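Side-chain contacts in periplasmic binding protein (Veillonella parvula, PDB 4MO9), which probably captures a metal complex such as an iron-siderophore in the cleft between two lobes and passes it to a membrane importer: residues 78-83 and 264-269; 316-319 and 325-328; 212-217 and 247-252; 291-294 and 298-301; 195-200 and 336-341. One frame throughout, in Å; residues are numbered along the deposited sequence.

Contact 1. Residues 78-83 and 264-269; sequences RADMWK and GSYWPK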
# COMPACT_ATOMS: atom_id res chain seq x y z
N ARG A 78 2.29 -9.41 7.12
CA ARG A 78 1.23 -9.66 6.15
C ARG A 78 1.14 -11.16 5.89
O ARG A 78 1.19 -11.61 4.74
CB ARG A 78 1.52 -8.88 4.85
CG ARG A 78 1.33 -7.36 5.00
CD ARG A 78 2.25 -6.54 4.10
NE ARG A 78 3.52 -6.22 4.74
CZ ARG A 78 3.72 -5.18 5.55
NH1 ARG A 78 4.92 -4.97 6.08
NH2 ARG A 78 2.72 -4.35 5.84
N ALA A 79 1.01 -11.94 6.96
CA ALA A 79 1.15 -13.40 6.84
C ALA A 79 0.09 -14.03 5.96
O ALA A 79 0.32 -15.09 5.36
CB ALA A 79 1.17 -14.06 8.22
N ASP A 80 -1.08 -13.40 5.86
CA ASP A 80 -2.11 -13.98 5.01
C ASP A 80 -1.67 -13.93 3.55
O ASP A 80 -1.91 -14.88 2.79
CB ASP A 80 -3.48 -13.30 5.21
CG ASP A 80 -3.47 -11.83 4.87
OD1 ASP A 80 -2.46 -11.14 5.18
OD2 ASP A 80 -4.49 -11.36 4.30
N MSE A 81 -1.00 -12.85 3.16
CA MSE A 81 -0.44 -12.75 1.81
C MSE A 81 0.68 -13.77 1.61
O MSE A 81 0.76 -14.45 0.58
CB MSE A 81 0.07 -11.34 1.54
CG MSE A 81 -1.03 -10.30 1.40
SE MSE A 81 -0.26 -8.53 1.12
CE MSE A 81 -1.89 -7.61 0.57
N TRP A 82 1.56 -13.90 2.61
CA TRP A 82 2.64 -14.88 2.56
C TRP A 82 2.13 -16.30 2.34
O TRP A 82 2.69 -17.04 1.52
CB TRP A 82 3.51 -14.81 3.82
CG TRP A 82 4.70 -15.72 3.77
CD1 TRP A 82 4.95 -16.80 4.56
CD2 TRP A 82 5.79 -15.63 2.85
NE1 TRP A 82 6.14 -17.39 4.19
CE2 TRP A 82 6.68 -16.69 3.15
CE3 TRP A 82 6.12 -14.76 1.81
CZ2 TRP A 82 7.87 -16.89 2.44
CZ3 TRP A 82 7.28 -14.96 1.10
CH2 TRP A 82 8.15 -16.02 1.42
N LYS A 83 1.07 -16.70 3.05
CA LYS A 83 0.51 -18.04 2.87
C LYS A 83 -0.03 -18.22 1.46
O LYS A 83 0.18 -19.25 0.82
CB LYS A 83 -0.63 -18.31 3.85
CG LYS A 83 -0.30 -18.22 5.32
CD LYS A 83 -1.60 -18.33 6.14
CE LYS A 83 -1.62 -17.36 7.33
NZ LYS A 83 -3.00 -16.93 7.67
N GLY A 264 -9.17 -1.86 7.40
CA GLY A 264 -9.04 -3.25 7.80
C GLY A 264 -7.79 -3.91 7.26
O GLY A 264 -7.18 -3.42 6.30
N SER A 265 -7.40 -5.02 7.88
CA SER A 265 -6.22 -5.76 7.44
C SER A 265 -6.19 -7.10 8.13
O SER A 265 -7.18 -7.52 8.73
CB SER A 265 -4.94 -4.98 7.76
OG SER A 265 -3.83 -5.51 7.03
N TYR A 266 -5.04 -7.77 8.06
CA TYR A 266 -4.88 -9.05 8.73
C TYR A 266 -4.17 -8.84 10.07
O TYR A 266 -2.94 -8.68 10.10
CB TYR A 266 -4.10 -10.03 7.84
CG TYR A 266 -3.96 -11.42 8.43
CD1 TYR A 266 -5.07 -12.24 8.57
CD2 TYR A 266 -2.72 -11.90 8.84
CE1 TYR A 266 -4.95 -13.51 9.12
CE2 TYR A 266 -2.59 -13.18 9.39
CZ TYR A 266 -3.71 -13.98 9.52
OH TYR A 266 -3.61 -15.24 10.06
N TRP A 267 -4.94 -8.82 11.15
CA TRP A 267 -4.42 -8.62 12.51
C TRP A 267 -4.92 -9.73 13.43
O TRP A 267 -5.78 -9.49 14.29
CB TRP A 267 -4.85 -7.25 13.08
CG TRP A 267 -4.23 -6.06 12.39
CD1 TRP A 267 -2.90 -5.77 12.28
CD2 TRP A 267 -4.93 -4.99 11.74
NE1 TRP A 267 -2.73 -4.58 11.59
CE2 TRP A 267 -3.96 -4.09 11.25
CE3 TRP A 267 -6.29 -4.71 11.52
CZ2 TRP A 267 -4.30 -2.92 10.55
CZ3 TRP A 267 -6.63 -3.56 10.82
CH2 TRP A 267 -5.64 -2.67 10.35
N PRO A 268 -4.37 -10.95 13.27
CA PRO A 268 -4.89 -12.14 13.98
C PRO A 268 -4.74 -12.07 15.49
O PRO A 268 -5.43 -12.82 16.19
CB PRO A 268 -4.04 -13.29 13.41
CG PRO A 268 -2.77 -12.63 12.93
CD PRO A 268 -3.18 -11.26 12.45
N LYS A 269 -3.86 -11.21 16.00
CA LYS A 269 -3.70 -11.06 17.44
C LYS A 269 -4.75 -10.12 18.03
O LYS A 269 -4.84 -9.95 19.24
CB LYS A 269 -2.31 -10.54 17.79
CG LYS A 269 -1.18 -11.52 17.53
CD LYS A 269 0.11 -10.98 18.12
CE LYS A 269 1.33 -11.56 17.43
NZ LYS A 269 2.56 -10.80 17.80

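Contact 2. Residues 316-319 and 325-328; sequences GLPR and AVFE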
# COMPACT_ATOMS: atom_id res chain seq x y z
N GLY A 316 -3.32 -2.09 3.68
CA GLY A 316 -2.08 -2.43 3.00
C GLY A 316 -2.10 -2.15 1.51
O GLY A 316 -1.16 -2.49 0.79
N LEU A 317 -3.17 -1.53 1.03
CA LEU A 317 -3.27 -1.20 -0.38
C LEU A 317 -2.55 0.09 -0.81
O LEU A 317 -2.05 0.15 -1.93
CB LEU A 317 -4.73 -1.19 -0.85
CG LEU A 317 -5.48 -2.53 -0.87
CD1 LEU A 317 -6.96 -2.33 -1.19
CD2 LEU A 317 -4.84 -3.49 -1.88
N PRO A 318 -2.49 1.13 0.07
CA PRO A 318 -1.74 2.33 -0.32
C PRO A 318 -0.23 2.14 -0.45
O PRO A 318 0.30 1.07 -0.13
CB PRO A 318 -2.01 3.29 0.85
CG PRO A 318 -3.39 2.89 1.33
CD PRO A 318 -3.33 1.38 1.26
N ARG A 319 0.45 3.21 -0.86
CA ARG A 319 1.90 3.20 -1.11
C ARG A 319 2.37 1.95 -1.86
O ARG A 319 3.41 1.36 -1.53
CB ARG A 319 2.73 3.50 0.17
CG ARG A 319 2.39 2.72 1.46
CD ARG A 319 3.06 1.33 1.52
NE ARG A 319 2.79 0.63 2.79
CZ ARG A 319 1.86 -0.31 2.94
NH1 ARG A 319 1.09 -0.67 1.91
NH2 ARG A 319 1.68 -0.90 4.13
N ALA A 325 -6.39 1.65 -7.20
CA ALA A 325 -7.69 1.20 -6.69
C ALA A 325 -8.12 1.99 -5.45
O ALA A 325 -9.32 2.16 -5.20
CB ALA A 325 -7.67 -0.29 -6.39
N VAL A 326 -7.15 2.43 -4.65
CA VAL A 326 -7.47 3.20 -3.45
C VAL A 326 -7.92 4.61 -3.84
O VAL A 326 -8.88 5.14 -3.28
CB VAL A 326 -6.27 3.31 -2.50
CG1 VAL A 326 -6.63 4.16 -1.30
CG2 VAL A 326 -5.84 1.92 -2.05
N PHE A 327 -7.23 5.20 -4.80
CA PHE A 327 -7.62 6.52 -5.33
C PHE A 327 -9.07 6.45 -5.82
O PHE A 327 -9.87 7.33 -5.52
CB PHE A 327 -6.70 6.95 -6.49
CG PHE A 327 -5.40 7.58 -6.05
CD1 PHE A 327 -4.29 6.80 -5.75
CD2 PHE A 327 -5.27 8.97 -5.98
CE1 PHE A 327 -3.08 7.37 -5.37
CE2 PHE A 327 -4.04 9.57 -5.60
CZ PHE A 327 -2.94 8.76 -5.30
N GLU A 328 -9.39 5.40 -6.56
CA GLU A 328 -10.75 5.21 -7.08
C GLU A 328 -11.77 4.99 -5.96
O GLU A 328 -12.87 5.57 -5.98
CB GLU A 328 -10.78 4.04 -8.05
CG GLU A 328 -10.04 4.29 -9.37
CD GLU A 328 -10.23 3.15 -10.34
OE1 GLU A 328 -10.39 1.99 -9.88
OE2 GLU A 328 -10.25 3.39 -11.57

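Contact 3. Residues 212-217 and 247-252; sequences EEFGNS and INPEFV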
# COMPACT_ATOMS: atom_id res chain seq x y z
N GLU A 212 -13.22 -1.32 20.88
CA GLU A 212 -12.98 -0.93 22.27
C GLU A 212 -11.79 0.02 22.49
O GLU A 212 -11.66 0.61 23.56
CB GLU A 212 -12.89 -2.17 23.18
CG GLU A 212 -11.65 -3.04 22.98
CD GLU A 212 -11.73 -3.95 21.75
OE1 GLU A 212 -12.73 -3.90 21.00
OE2 GLU A 212 -10.78 -4.74 21.54
N GLU A 213 -10.94 0.18 21.47
CA GLU A 213 -9.80 1.09 21.56
C GLU A 213 -9.58 1.78 20.22
O GLU A 213 -9.50 1.12 19.18
CB GLU A 213 -8.54 0.32 21.97
CG GLU A 213 -7.30 1.19 22.16
CD GLU A 213 -6.03 0.38 22.41
OE1 GLU A 213 -6.08 -0.87 22.27
OE2 GLU A 213 -4.99 0.98 22.73
N PHE A 214 -9.47 3.11 20.22
CA PHE A 214 -9.29 3.84 18.96
C PHE A 214 -7.94 3.55 18.33
O PHE A 214 -6.91 3.56 19.01
CB PHE A 214 -9.47 5.34 19.15
CG PHE A 214 -10.91 5.79 19.14
CD1 PHE A 214 -11.88 5.08 19.83
CD2 PHE A 214 -11.29 6.93 18.44
CE1 PHE A 214 -13.20 5.50 19.83
CE2 PHE A 214 -12.61 7.35 18.43
CZ PHE A 214 -13.57 6.63 19.13
N GLY A 215 -7.94 3.28 17.03
CA GLY A 215 -6.70 3.14 16.31
C GLY A 215 -6.22 4.52 15.88
O GLY A 215 -6.82 5.53 16.26
N ASN A 216 -5.13 4.56 15.11
CA ASN A 216 -4.60 5.83 14.64
C ASN A 216 -5.51 6.54 13.65
O ASN A 216 -6.12 5.89 12.79
CB ASN A 216 -3.23 5.63 13.98
CG ASN A 216 -2.14 5.27 14.98
OD1 ASN A 216 -2.21 5.63 16.15
ND2 ASN A 216 -1.13 4.56 14.51
N SER A 217 -5.61 7.86 13.77
CA SER A 217 -6.25 8.66 12.73
C SER A 217 -5.15 9.40 11.99
O SER A 217 -3.98 9.03 12.11
CB SER A 217 -7.26 9.65 13.32
OG SER A 217 -8.05 10.22 12.28
N ILE A 247 -7.21 9.87 17.86
CA ILE A 247 -7.96 11.06 18.25
C ILE A 247 -8.74 10.77 19.54
O ILE A 247 -8.95 9.61 19.89
CB ILE A 247 -8.94 11.47 17.12
CG1 ILE A 247 -9.44 12.90 17.30
CG2 ILE A 247 -10.12 10.50 17.05
CD1 ILE A 247 -8.34 13.90 17.53
N ASN A 248 -9.14 11.80 20.27
CA ASN A 248 -10.02 11.58 21.41
C ASN A 248 -11.45 11.29 20.93
O ASN A 248 -11.97 12.01 20.08
CB ASN A 248 -10.02 12.78 22.37
CG ASN A 248 -10.16 14.11 21.64
OD1 ASN A 248 -9.38 14.43 20.75
ND2 ASN A 248 -11.18 14.88 22.02
N PRO A 249 -12.08 10.23 21.47
CA PRO A 249 -13.43 9.80 21.08
C PRO A 249 -14.45 10.95 20.99
O PRO A 249 -15.30 10.94 20.09
CB PRO A 249 -13.82 8.85 22.21
CG PRO A 249 -12.53 8.27 22.67
CD PRO A 249 -11.49 9.34 22.50
N GLU A 250 -14.36 11.90 21.91
CA GLU A 250 -15.29 13.03 21.97
C GLU A 250 -15.22 13.91 20.72
O GLU A 250 -16.21 14.54 20.34
CB GLU A 250 -15.02 13.89 23.22
CG GLU A 250 -15.04 13.13 24.54
CD GLU A 250 -13.77 12.32 24.77
OE1 GLU A 250 -13.83 11.34 25.55
OE2 GLU A 250 -12.73 12.65 24.17
N PHE A 251 -14.04 13.97 20.11
CA PHE A 251 -13.83 14.75 18.89
C PHE A 251 -14.78 14.28 17.79
O PHE A 251 -15.40 15.10 17.11
CB PHE A 251 -12.36 14.60 18.45
CG PHE A 251 -11.95 15.52 17.32
CD1 PHE A 251 -11.95 15.07 16.01
CD2 PHE A 251 -11.51 16.81 17.59
CE1 PHE A 251 -11.55 15.91 14.97
CE2 PHE A 251 -11.11 17.65 16.56
CZ PHE A 251 -11.13 17.20 15.25
N VAL A 252 -14.90 12.96 17.62
CA VAL A 252 -15.74 12.41 16.56
C VAL A 252 -17.23 12.73 16.77
O VAL A 252 -17.93 13.10 15.82
CB VAL A 252 -15.53 10.89 16.38
CG1 VAL A 252 -16.46 10.34 15.32
CG2 VAL A 252 -14.08 10.59 15.97
O HOH W 1 -8.41 7.73 16.27

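Contact 4. Residues 291-294 and 298-301; sequences AFTT and GWSD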
# COMPACT_ATOMS: atom_id res chain seq x y z
N ALA A 291 -19.76 -3.73 14.43
CA ALA A 291 -19.43 -3.69 15.86
C ALA A 291 -18.80 -2.37 16.30
O ALA A 291 -19.02 -1.92 17.43
CB ALA A 291 -18.55 -4.87 16.24
N PHE A 292 -18.00 -1.76 15.42
CA PHE A 292 -17.46 -0.42 15.67
C PHE A 292 -18.57 0.58 15.99
O PHE A 292 -18.44 1.38 16.91
CB PHE A 292 -16.64 0.07 14.48
CG PHE A 292 -15.24 -0.47 14.43
CD1 PHE A 292 -14.99 -1.73 13.91
CD2 PHE A 292 -14.18 0.28 14.92
CE1 PHE A 292 -13.70 -2.24 13.87
CE2 PHE A 292 -12.88 -0.22 14.88
CZ PHE A 292 -12.64 -1.48 14.36
N THR A 293 -19.67 0.51 15.25
CA THR A 293 -20.78 1.46 15.39
C THR A 293 -21.72 1.14 16.56
O THR A 293 -22.44 2.01 17.06
CB THR A 293 -21.58 1.57 14.07
OG1 THR A 293 -22.30 0.35 13.82
CG2 THR A 293 -20.63 1.81 12.91
N THR A 294 -21.72 -0.12 16.99
CA THR A 294 -22.62 -0.54 18.07
C THR A 294 -21.96 -0.57 19.45
O THR A 294 -22.63 -0.44 20.47
CB THR A 294 -23.29 -1.92 17.78
OG1 THR A 294 -22.30 -2.95 17.72
CG2 THR A 294 -24.05 -1.88 16.46
N GLY A 298 -22.24 6.57 21.73
CA GLY A 298 -22.77 7.62 20.88
C GLY A 298 -22.73 7.37 19.38
O GLY A 298 -23.38 8.09 18.63
N TRP A 299 -21.98 6.36 18.93
CA TRP A 299 -21.83 6.14 17.48
C TRP A 299 -23.16 5.81 16.80
O TRP A 299 -23.36 6.15 15.63
CB TRP A 299 -20.78 5.08 17.17
CG TRP A 299 -19.38 5.63 17.13
CD1 TRP A 299 -18.83 6.52 18.01
CD2 TRP A 299 -18.37 5.35 16.15
NE1 TRP A 299 -17.53 6.79 17.64
CE2 TRP A 299 -17.23 6.09 16.50
CE3 TRP A 299 -18.32 4.53 15.01
CZ2 TRP A 299 -16.04 6.05 15.76
CZ3 TRP A 299 -17.13 4.49 14.27
CH2 TRP A 299 -16.01 5.25 14.65
N SER A 300 -24.07 5.16 17.54
CA SER A 300 -25.38 4.79 17.01
C SER A 300 -26.13 6.01 16.51
O SER A 300 -26.96 5.92 15.61
CB SER A 300 -26.22 4.13 18.12
OG SER A 300 -26.33 2.73 17.91
N ASP A 301 -25.83 7.16 17.12
CA ASP A 301 -26.53 8.41 16.85
C ASP A 301 -25.74 9.28 15.88
O ASP A 301 -26.15 10.40 15.57
CB ASP A 301 -26.74 9.19 18.14
CG ASP A 301 -27.62 8.46 19.13
OD1 ASP A 301 -28.63 7.85 18.70
OD2 ASP A 301 -27.32 8.50 20.34

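Contact 5. Residues 195-200 and 336-341; sequences INKPKP and PEEFKD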
# COMPACT_ATOMS: atom_id res chain seq x y z
N ILE A 195 -14.84 19.07 -9.59
CA ILE A 195 -16.00 19.02 -8.71
C ILE A 195 -15.96 20.22 -7.77
O ILE A 195 -14.99 20.39 -7.03
CB ILE A 195 -16.04 17.71 -7.91
CG1 ILE A 195 -16.21 16.53 -8.87
CG2 ILE A 195 -17.18 17.73 -6.87
CD1 ILE A 195 -16.13 15.16 -8.20
N ASN A 196 -17.02 21.04 -7.81
CA ASN A 196 -17.12 22.25 -7.01
C ASN A 196 -18.15 22.16 -5.86
O ASN A 196 -18.32 23.11 -5.09
CB ASN A 196 -17.43 23.46 -7.91
CG ASN A 196 -16.34 23.71 -8.95
OD1 ASN A 196 -16.61 24.14 -10.09
ND2 ASN A 196 -15.10 23.42 -8.57
N LYS A 197 -18.81 21.00 -5.74
CA LYS A 197 -19.74 20.74 -4.63
C LYS A 197 -19.02 20.77 -3.29
O LYS A 197 -17.79 20.62 -3.25
CB LYS A 197 -20.37 19.35 -4.78
CG LYS A 197 -21.41 19.24 -5.85
CD LYS A 197 -22.24 17.98 -5.69
CE LYS A 197 -21.39 16.76 -5.40
NZ LYS A 197 -22.21 15.50 -5.39
N PRO A 198 -19.76 20.92 -2.18
CA PRO A 198 -19.08 20.89 -0.89
C PRO A 198 -18.36 19.55 -0.69
O PRO A 198 -18.84 18.52 -1.17
CB PRO A 198 -20.21 21.03 0.11
CG PRO A 198 -21.29 21.75 -0.64
CD PRO A 198 -21.20 21.23 -2.04
N LYS A 199 -17.22 19.59 -0.00
CA LYS A 199 -16.47 18.37 0.29
C LYS A 199 -17.12 17.66 1.47
O LYS A 199 -17.50 18.30 2.45
CB LYS A 199 -15.01 18.71 0.61
CG LYS A 199 -14.31 19.48 -0.52
CD LYS A 199 -12.84 19.72 -0.22
CE LYS A 199 -12.15 20.41 -1.40
NZ LYS A 199 -12.34 19.68 -2.69
N PRO A 200 -17.28 16.34 1.36
CA PRO A 200 -17.79 15.62 2.53
C PRO A 200 -16.72 15.55 3.61
O PRO A 200 -15.53 15.38 3.29
CB PRO A 200 -18.10 14.22 1.99
CG PRO A 200 -17.31 14.09 0.76
CD PRO A 200 -17.18 15.47 0.18
N PRO A 336 -20.19 9.53 -5.15
CA PRO A 336 -20.75 8.33 -5.79
C PRO A 336 -21.31 8.56 -7.19
O PRO A 336 -21.04 7.76 -8.10
CB PRO A 336 -21.89 7.92 -4.84
CG PRO A 336 -21.45 8.43 -3.51
CD PRO A 336 -20.72 9.72 -3.78
N GLU A 337 -22.08 9.63 -7.37
CA GLU A 337 -22.72 9.90 -8.65
C GLU A 337 -21.74 10.39 -9.71
O GLU A 337 -21.99 10.26 -10.91
CB GLU A 337 -23.86 10.91 -8.47
CG GLU A 337 -24.95 10.45 -7.51
CD GLU A 337 -25.82 9.34 -8.10
OE1 GLU A 337 -26.47 8.61 -7.30
OE2 GLU A 337 -25.88 9.21 -9.34
N GLU A 338 -20.61 10.95 -9.27
CA GLU A 338 -19.61 11.46 -10.21
C GLU A 338 -18.68 10.35 -10.68
O GLU A 338 -17.88 10.56 -11.60
CB GLU A 338 -18.77 12.58 -9.59
CG GLU A 338 -19.49 13.91 -9.43
CD GLU A 338 -20.46 13.90 -8.27
OE1 GLU A 338 -20.43 12.94 -7.46
OE2 GLU A 338 -21.26 14.85 -8.17
N PHE A 339 -18.78 9.18 -10.05
CA PHE A 339 -17.87 8.07 -10.33
C PHE A 339 -18.56 6.72 -10.57
O PHE A 339 -18.03 5.67 -10.18
CB PHE A 339 -16.81 7.95 -9.22
CG PHE A 339 -15.78 9.05 -9.25
CD1 PHE A 339 -14.63 8.91 -10.00
CD2 PHE A 339 -15.97 10.22 -8.53
CE1 PHE A 339 -13.66 9.93 -10.03
CE2 PHE A 339 -15.03 11.25 -8.55
CZ PHE A 339 -13.86 11.10 -9.30
N LYS A 340 -19.71 6.76 -11.25
CA LYS A 340 -20.45 5.54 -11.59
C LYS A 340 -19.69 4.69 -12.59
O LYS A 340 -19.92 3.48 -12.69
CB LYS A 340 -21.84 5.87 -12.15
CG LYS A 340 -22.69 6.73 -11.23
CD LYS A 340 -24.16 6.76 -11.67
CE LYS A 340 -24.87 5.45 -11.33
NZ LYS A 340 -26.36 5.58 -11.36
N ASP A 341 -18.79 5.32 -13.34
CA ASP A 341 -18.03 4.63 -14.38
C ASP A 341 -16.74 4.03 -13.82
O ASP A 341 -15.90 3.51 -14.58
CB ASP A 341 -17.72 5.59 -15.54
CG ASP A 341 -16.90 6.80 -15.10
OD1 ASP A 341 -16.83 7.07 -13.88
OD2 ASP A 341 -16.33 7.49 -15.98
O HOH W 2 -22.04 12.15 -5.77

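Contact 1. Residues 78-83 and 264-269
K83 NZ donates a 3.0 Å hydrogen bond to the phenol oxygen OH of Y266, and the same ammonium also forms a salt bridge with E279, so lysine and tyrosine are held together on the solvent side. The lysine chain reaches across by bending at chi3 (-140°), and it meets the tyrosine at about a right angle. The body of the contact is the Y266 ring. D80 lies over one face, its CB 3.8 Å from the ring centroid, and its carboxylate is nearly parallel to the ring, the two planes only 17° apart. D80 OD1 comes within 3.3 Å of Y266 CB, while OD2 is taken by the backbone N of F278, which helps hold the carboxylate. P268 CD, from Y266's own loop, lies over the opposite face toward its rim. A79 CB touches Y266 CE2 at 4.0 Å, approaching obliquely. With CG anti to the backbone N (chi1 -177°), Y266 extends from its loop to the first turn of helix 79-88. R78, just before that helix, touches the bound trimethylamine oxide and bonds to S73. Here a helix following the first lobe's ligand-binding residues meets a loop after strand 259-263 of the second lobe. The contact spans the cleft between the two lobes, the architecture of TroA-like solute-binding proteins.

Contact 2. Residues 316-319 and 325-328
Apolar packing carries everything that passes between L317, P318 and V326. One methyl does the touching: V326 CG2 lies 3.5 Å from L317 CB. The same methyl sits 4.0 Å from P318 N and 4.2 Å from P318 CD, where proline ring and valine cross at about a right angle. V326 CG2 is anti to its own carbonyl carbon, with CG1 anti to the backbone N (chi1 178°), which aims the CG2 branch from the helix into the bend at 317-318. All three residues are buried, and W224 touches both P318 and V326, while L348 and F322 adjoin L317. This is the link between strand 310-313 and helix 324-334 in the second lobe of the periplasmic binding protein fold, folded back so that the loop rests on the helix that follows it. Polar bonds, by contrast, stay inside the loop. R319 curls back and gives NH1 to P318 O at 2.8 Å; the acceptor lies 26° out of the guanidinium plane and the N-H...O angle is 139°. A weak second bond runs from the same NH1 to G316 O, which sits at the guanidinium edge and in its plane. Two carbonyls of the loop thus share one donor nitrogen. The backbone N of R319 bonds to E152 OE2, and E152 also touches P318.

Contact 3. Residues 212-217 and 247-252
F214 reaches from its loop to I247, just before helix 249-255, and then to P249 and V252 in the first turn of that helix. From CB, with CG anti to the carbonyl carbon (chi1 -83°), the side chain runs alongside I247 and points the same way. Ring atom CD2 then meets the isoleucine twice: F214 CD2 is 3.8 Å from I247 O and 4.0 Å from the methyl I247 CG2. Next, F214 CE2 lies 3.7 Å from P249 CA, and V252 CG2 comes to it near the ring plane, at the edge. At the tip, F214 CZ touches P249 CB at 3.8 Å. P249 CG lies over one face of the ring, offset toward the rim, 4.1 Å from the centroid and 15° off the normal, a CH-pi contact. Beside this packing a water joins the backbones, donating to G215 O and accepting from I247 N. Y203 and E205 of strand 201-206 also touch the side chain. The chemistry is therefore that of an aromatic side chain of the loop laid against the helix start, held by dispersion and CH-pi forces, with one water linking G215 O to I247 N and R296 adding a cation-pi term.

Contact 4. Residues 291-294 and 298-301
The last turn of helix 282-295 and the short 3-10 segment 299-301 are brought together across a short link, in which G298 has positive phi, and the CA atoms of T293 and W299 end 5.2 Å apart. W299 faces the helix and carries the largest share of the contact. Its CB rests 3.5 Å from T293 O, while its six-membered ring lies along the helix backbone: W299 CE3 is 3.7 Å from F292 O, which approaches the indole obliquely. That carbonyl is buried here and has no polar partner in the model. T293 crosses the indole at about a right angle and offers its methyl, with T293 CG2 4.1 Å from W299 CE3. The split of the threonine branches follows from chi1 of 69°, which sets OG1 between the backbone N and carbonyl carbon; from there the hydroxyl bonds to K290 O, one turn back, and the methyl is left to meet the tryptophan. F292 takes a smaller share, its CB 4.5 Å from W299 CZ3, while its ring turns toward strand 259-263. Within the 3-10 turn D301 N bonds to G298 O at 3.0 Å. That strand packs against both segments: F292 touches I262 and W299 touches I260, so this helix and the turn after it pack on the same strand of the second lobe's sheet. P211 and M274 touch F292, and M368, near the C-terminus, touches T293.

Contact 5. Residues 195-200 and 336-341
K197 NZ and E338 OE2 form a salt bridge, with a 3.0 Å hydrogen bond, at the surface of the second lobe of this two-lobed periplasmic binding fold; it ties the link between helix 171-194 and strand 201-206 to the loop joining helices 324-334 and 344-355. The lysine comes from the opposite direction to the glutamate and meets OE2 on its syn side, 25° out of the carboxylate plane. The other oxygen, OE1, accepts from a water, which in turn accepts from E337 N at 3.0 Å and, weakly, from K197 NZ. Both carboxylate oxygens of E338 are thereby served, and the water, through its weak bond to K197 NZ, loosely completes a ring around ammonium and carboxylate. A bend at chi2 (76°) folds the glutamate so that its carboxylate meets the lysine while its CH2 groups stay against I195. Both charged residues also touch a crystal neighbour, so the lattice may influence their exact pose. Two backbone carbonyls of the loop are also engaged: E338 O accepts from R191 NH1, which also forms a salt bridge with D341, and F339 O accepts from K332 NZ. Y335 packs against both I195 and K197. The apolar half is narrow; the I195 side chain crosses that of E338 obliquely, touching with its end methyl: I195 CD1 lies 3.8 Å from E338 CG, and I195 CD1 approaches F339 CE2 at 4.1 Å.

In the fold
Contacts 1 and 2 meet at the ligand cleft: R78 NH2 and R319 NH2 stand 4.0 Å apart, although the contact centres are about 17 Å from each other. Two arginines this close at the cleft might suit an anionic ligand, though of the two only R78 is seen touching the bound trimethylamine oxide. The side chains of D80 and P318 lie about 13 and 12 Å from that molecule. Contacts 3 and 4 form one packed region of the second lobe, with F214 CZ 4.2 Å from W299 CZ2 and centres about 13 Å apart. Contact 5 is remote, its centre about 33 Å from that of contact 1, yet its nearest atoms come within about 6 Å of contact 2.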